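Local coordinates for protein esterase E25 (Uncultured bacterium, PDB 4Q05) that probably hydrolyses carboxylic ester bonds, as an alpha/beta-hydrolase esterase of the bacterial hormone-sensitive lipase family that assembles as a dimer, at residues D244-N249 / R301-S306; D253-T258 / G329-D334. All coordinates share one frame; numbering follows the deposited sequence.

The contacts interlock: their segments alternate along the chain, and their centres lie about 9 Å apart, close to where the probable catalytic residues meet. Segment 301-306 carries Asp302 and 329-334 His332; by family analogy they would complete a triad with Ser206 of the probable nucleophile elbow, whose residues the His332 side chain touches. Two hydrogen bonds tie the contacts together, Leu303 N to Asp253 OD2 at 2.7 Å and Arg301 N to Ile330 O at 3.0 Å. Interaction 1 joins helix 244-248 to the loop of the probable acid, interaction 2 loop 253-258 to that of the histidine. Both reach the second subunit. A bound sodium ion lies about 8 Å from the Leu305 side chain.

Interaction 1: residues D244-N249 / R301-S306; sequences DSYYIN and RDLLLS
Helix 244-248 sits against the type I beta turn Asp302-Leu305, with Ser245 CA 5.1 Å from Leu303 CA; in this alpha/beta hydrolase fold the turn lies in the loop between strand 294-299 and helix 305-317. Two serines clasp each other's backbone. Ser245 N donates to Ser306 OG at 2.8 Å, and Ser306 N returns a bond of the same length to Ser245 OG. With OG held between its own N and carbonyl carbon (chi1 59°), Ser245 can also give its hydroxyl proton to Leu303 O, 2.6 Å away and approached from above the carbonyl plane. Ser306 OG has a further partner in Glu328 of the second subunit, so the clasp borders the dimer interface. Beside it, Leu303 and Tyr246 cross at about a right angle: Leu303 CG packs 3.8 Å from Tyr246 CD1, while CD2 of that leucine lies at the ring edge. Leu304 CD2 comes to 3.6 Å from Tyr246 CE1, further along the same ring, whose hydroxyl bonds to Asp238 O. At the far end Asn249 ND2 donates to Asp302 O at 2.9 Å; that oxygen also takes Leu305 N, the two donors arriving from opposite faces of its carbonyl plane.

Interaction 2: residues D253-T258 / G329-D334; sequences DRNLVT and GIAHGD
One face of the His332 imidazole carries Leu256, whose CD1 makes a CH-pi contact 3.6 Å from the ring centroid and 16° off the normal, while the edge of the Arg254 guanidinium meets the Asp334 carboxylate. That salt bridge is side-on: Arg254 NE reaches Asp334 OD2 at 3.0 Å, on its syn side, and Arg254 NH2 takes Asp334 OD1 at 2.9 Å, though the two planes stand 51° apart. Asp334 OD2 also accepts Ala331 N, which approaches from the face opposite NE. The bond spans the type II turn Ala331-Asp334, closed by Asp334 N donating to Ala331 O, in the loop after strand 322-327 that in alpha/beta hydrolases carries the catalytic histidine, here probably His332. Asp253 OD2 takes His332 N at 2.9 Å and also Leu303 N; its OD1 accepts Asn255 N, an Asx turn, and Leu256 N, an Asx motif, both at 2.8 Å. Replacing Asp253 by an alanine would probably leave the backbone nitrogens of Asn255, Leu256, His332 and Leu303 without this acceptor, letting the histidine loop shift. With Asp253 holding its backbone N, Leu256 over one ring face and Thr234 OG1 bonded to ND1, His332 is probably kept in place, consistent with a catalytic role.

Interaction 1: residues D244-N249 / R301-S306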
# COMPACT_ATOMS: atom_id res chain seq x y z
N ASP A 244 -6.27 10.83 -3.74
CA ASP A 244 -5.89 10.52 -5.11
C ASP A 244 -6.79 9.46 -5.73
O ASP A 244 -7.24 9.60 -6.87
CB ASP A 244 -4.44 10.02 -5.15
CG ASP A 244 -3.43 11.15 -5.33
OD1 ASP A 244 -3.83 12.32 -5.39
OD2 ASP A 244 -2.22 10.85 -5.42
N SER A 245 -7.04 8.38 -5.00
CA SER A 245 -7.75 7.25 -5.58
C SER A 245 -9.17 7.60 -6.01
O SER A 245 -9.71 7.00 -6.94
CB SER A 245 -7.74 6.03 -4.64
OG SER A 245 -8.33 6.32 -3.37
N TYR A 246 -9.80 8.55 -5.32
CA TYR A 246 -11.11 9.03 -5.78
C TYR A 246 -11.03 9.51 -7.23
O TYR A 246 -11.99 9.41 -7.98
CB TYR A 246 -11.59 10.19 -4.91
CG TYR A 246 -12.22 9.80 -3.60
CD1 TYR A 246 -13.15 8.77 -3.52
CD2 TYR A 246 -11.91 10.48 -2.43
CE1 TYR A 246 -13.76 8.43 -2.32
CE2 TYR A 246 -12.51 10.15 -1.22
CZ TYR A 246 -13.43 9.12 -1.18
OH TYR A 246 -14.02 8.78 0.01
N TYR A 247 -9.88 10.05 -7.61
CA TYR A 247 -9.72 10.63 -8.94
C TYR A 247 -9.05 9.64 -9.88
O TYR A 247 -9.53 9.38 -10.98
CB TYR A 247 -8.96 11.95 -8.85
CG TYR A 247 -9.68 12.95 -7.96
CD1 TYR A 247 -10.64 13.82 -8.48
CD2 TYR A 247 -9.42 13.01 -6.60
CE1 TYR A 247 -11.31 14.73 -7.66
CE2 TYR A 247 -10.09 13.90 -5.78
CZ TYR A 247 -11.03 14.76 -6.31
OH TYR A 247 -11.69 15.64 -5.46
N ILE A 248 -7.94 9.07 -9.42
CA ILE A 248 -7.19 8.12 -10.22
C ILE A 248 -8.00 6.86 -10.52
O ILE A 248 -7.95 6.33 -11.63
CB ILE A 248 -5.90 7.71 -9.50
CG1 ILE A 248 -5.00 8.94 -9.29
CG2 ILE A 248 -5.18 6.62 -10.29
CD1 ILE A 248 -3.65 8.63 -8.60
N ASN A 249 -8.73 6.37 -9.52
CA ASN A 249 -9.45 5.11 -9.70
C ASN A 249 -10.92 5.33 -10.07
O ASN A 249 -11.72 4.39 -10.08
CB ASN A 249 -9.29 4.19 -8.48
CG ASN A 249 -7.92 3.56 -8.43
OD1 ASN A 249 -7.24 3.48 -9.45
ND2 ASN A 249 -7.51 3.11 -7.24
N ARG A 301 -6.96 -1.05 -7.31
CA ARG A 301 -8.11 -0.48 -8.01
C ARG A 301 -9.16 0.09 -7.07
O ARG A 301 -10.24 0.50 -7.49
CB ARG A 301 -8.75 -1.54 -8.93
CG ARG A 301 -7.76 -2.11 -9.93
CD ARG A 301 -8.43 -2.93 -11.02
NE ARG A 301 -7.41 -3.45 -11.94
CZ ARG A 301 -7.66 -3.89 -13.16
NH1 ARG A 301 -8.90 -3.90 -13.63
NH2 ARG A 301 -6.66 -4.34 -13.92
N ASP A 302 -8.84 0.13 -5.78
CA ASP A 302 -9.79 0.58 -4.78
C ASP A 302 -9.98 2.09 -4.85
O ASP A 302 -8.99 2.84 -4.80
CB ASP A 302 -9.26 0.21 -3.41
CG ASP A 302 -10.31 0.26 -2.31
OD1 ASP A 302 -11.39 0.88 -2.49
OD2 ASP A 302 -10.03 -0.32 -1.24
N LEU A 303 -11.23 2.54 -4.96
CA LEU A 303 -11.54 3.96 -4.90
C LEU A 303 -11.12 4.53 -3.55
O LEU A 303 -10.85 5.72 -3.44
CB LEU A 303 -13.04 4.20 -5.11
CG LEU A 303 -13.44 5.61 -5.55
CD1 LEU A 303 -13.09 5.79 -7.03
CD2 LEU A 303 -14.94 5.89 -5.31
N LEU A 304 -11.08 3.67 -2.53
CA LEU A 304 -10.68 4.09 -1.18
C LEU A 304 -9.24 3.70 -0.84
O LEU A 304 -8.85 3.70 0.34
CB LEU A 304 -11.62 3.53 -0.11
CG LEU A 304 -13.10 3.88 -0.30
CD1 LEU A 304 -13.92 3.40 0.89
CD2 LEU A 304 -13.25 5.38 -0.47
N LEU A 305 -8.46 3.38 -1.85
CA LEU A 305 -7.03 3.14 -1.64
C LEU A 305 -6.40 4.28 -0.83
O LEU A 305 -5.70 4.04 0.15
CB LEU A 305 -6.32 2.97 -2.98
CG LEU A 305 -4.79 2.98 -2.95
CD1 LEU A 305 -4.24 1.85 -2.08
CD2 LEU A 305 -4.21 2.92 -4.38
N SER A 306 -6.64 5.52 -1.25
CA SER A 306 -6.08 6.69 -0.57
C SER A 306 -6.57 6.77 0.88
O SER A 306 -5.79 7.01 1.80
CB SER A 306 -6.43 7.99 -1.32
OG SER A 306 -5.70 8.10 -2.53

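Interaction 2: residues D253-T258 / G329-D334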
# COMPACT_ATOMS: atom_id res chain seq x y z
N ASP A 253 -12.56 1.32 -10.08
CA ASP A 253 -13.07 0.49 -9.00
C ASP A 253 -14.41 -0.08 -9.48
O ASP A 253 -15.38 0.66 -9.61
CB ASP A 253 -13.24 1.34 -7.74
CG ASP A 253 -13.72 0.53 -6.55
OD1 ASP A 253 -14.76 -0.16 -6.66
OD2 ASP A 253 -13.03 0.58 -5.51
N ARG A 254 -14.47 -1.38 -9.72
CA ARG A 254 -15.66 -1.98 -10.34
C ARG A 254 -16.86 -1.98 -9.40
O ARG A 254 -17.99 -2.22 -9.83
CB ARG A 254 -15.37 -3.41 -10.78
CG ARG A 254 -15.20 -4.37 -9.61
CD ARG A 254 -14.48 -5.64 -9.99
NE ARG A 254 -14.52 -6.55 -8.86
CZ ARG A 254 -15.17 -7.71 -8.83
NH1 ARG A 254 -15.80 -8.14 -9.92
NH2 ARG A 254 -15.17 -8.44 -7.72
N ASN A 255 -16.62 -1.70 -8.12
CA ASN A 255 -17.69 -1.75 -7.14
C ASN A 255 -18.27 -0.39 -6.79
O ASN A 255 -19.47 -0.18 -6.92
CB ASN A 255 -17.25 -2.51 -5.90
CG ASN A 255 -16.72 -3.89 -6.24
OD1 ASN A 255 -15.64 -4.30 -5.79
ND2 ASN A 255 -17.46 -4.62 -7.06
N LEU A 256 -17.43 0.54 -6.34
CA LEU A 256 -17.87 1.90 -6.07
C LEU A 256 -17.97 2.72 -7.35
O LEU A 256 -18.82 3.61 -7.47
CB LEU A 256 -16.94 2.58 -5.07
CG LEU A 256 -16.92 1.99 -3.65
CD1 LEU A 256 -15.94 2.76 -2.76
CD2 LEU A 256 -18.33 2.02 -3.07
N VAL A 257 -17.10 2.39 -8.31
CA VAL A 257 -17.01 3.08 -9.60
C VAL A 257 -16.60 4.55 -9.52
O VAL A 257 -15.62 4.96 -10.13
CB VAL A 257 -18.31 2.97 -10.44
CG1 VAL A 257 -18.07 3.54 -11.82
CG2 VAL A 257 -18.77 1.53 -10.56
N THR A 258 -17.38 5.35 -8.80
CA THR A 258 -17.12 6.78 -8.71
C THR A 258 -17.68 7.34 -7.40
O THR A 258 -18.63 6.81 -6.84
CB THR A 258 -17.72 7.55 -9.91
OG1 THR A 258 -17.38 8.93 -9.83
CG2 THR A 258 -19.24 7.41 -9.94
N GLY A 329 -4.76 -5.50 -8.32
CA GLY A 329 -6.03 -5.82 -8.97
C GLY A 329 -7.27 -5.61 -8.11
O GLY A 329 -8.39 -5.52 -8.62
N ILE A 330 -7.08 -5.49 -6.80
CA ILE A 330 -8.23 -5.46 -5.90
C ILE A 330 -8.88 -4.08 -5.77
O ILE A 330 -8.20 -3.08 -5.50
CB ILE A 330 -7.86 -6.05 -4.53
CG1 ILE A 330 -8.01 -7.58 -4.60
CG2 ILE A 330 -8.72 -5.45 -3.41
CD1 ILE A 330 -8.05 -8.27 -3.24
N ALA A 331 -10.20 -4.06 -5.97
CA ALA A 331 -10.99 -2.85 -5.79
C ALA A 331 -11.68 -2.90 -4.43
O ALA A 331 -11.51 -3.86 -3.68
CB ALA A 331 -12.03 -2.72 -6.90
N HIS A 332 -12.47 -1.87 -4.13
CA HIS A 332 -13.17 -1.74 -2.85
C HIS A 332 -13.88 -3.03 -2.44
O HIS A 332 -14.85 -3.41 -3.07
CB HIS A 332 -14.20 -0.63 -2.96
CG HIS A 332 -15.02 -0.43 -1.73
ND1 HIS A 332 -14.52 0.19 -0.59
CD2 HIS A 332 -16.31 -0.72 -1.46
CE1 HIS A 332 -15.48 0.26 0.31
NE2 HIS A 332 -16.57 -0.28 -0.18
N GLY A 333 -13.41 -3.67 -1.37
CA GLY A 333 -14.05 -4.86 -0.85
C GLY A 333 -13.75 -6.17 -1.55
O GLY A 333 -14.24 -7.21 -1.13
N ASP A 334 -12.93 -6.14 -2.61
CA ASP A 334 -12.69 -7.33 -3.41
C ASP A 334 -11.90 -8.40 -2.68
O ASP A 334 -11.75 -9.52 -3.18
CB ASP A 334 -11.95 -6.99 -4.71
CG ASP A 334 -12.87 -6.52 -5.80
OD1 ASP A 334 -14.10 -6.72 -5.66
OD2 ASP A 334 -12.37 -5.96 -6.81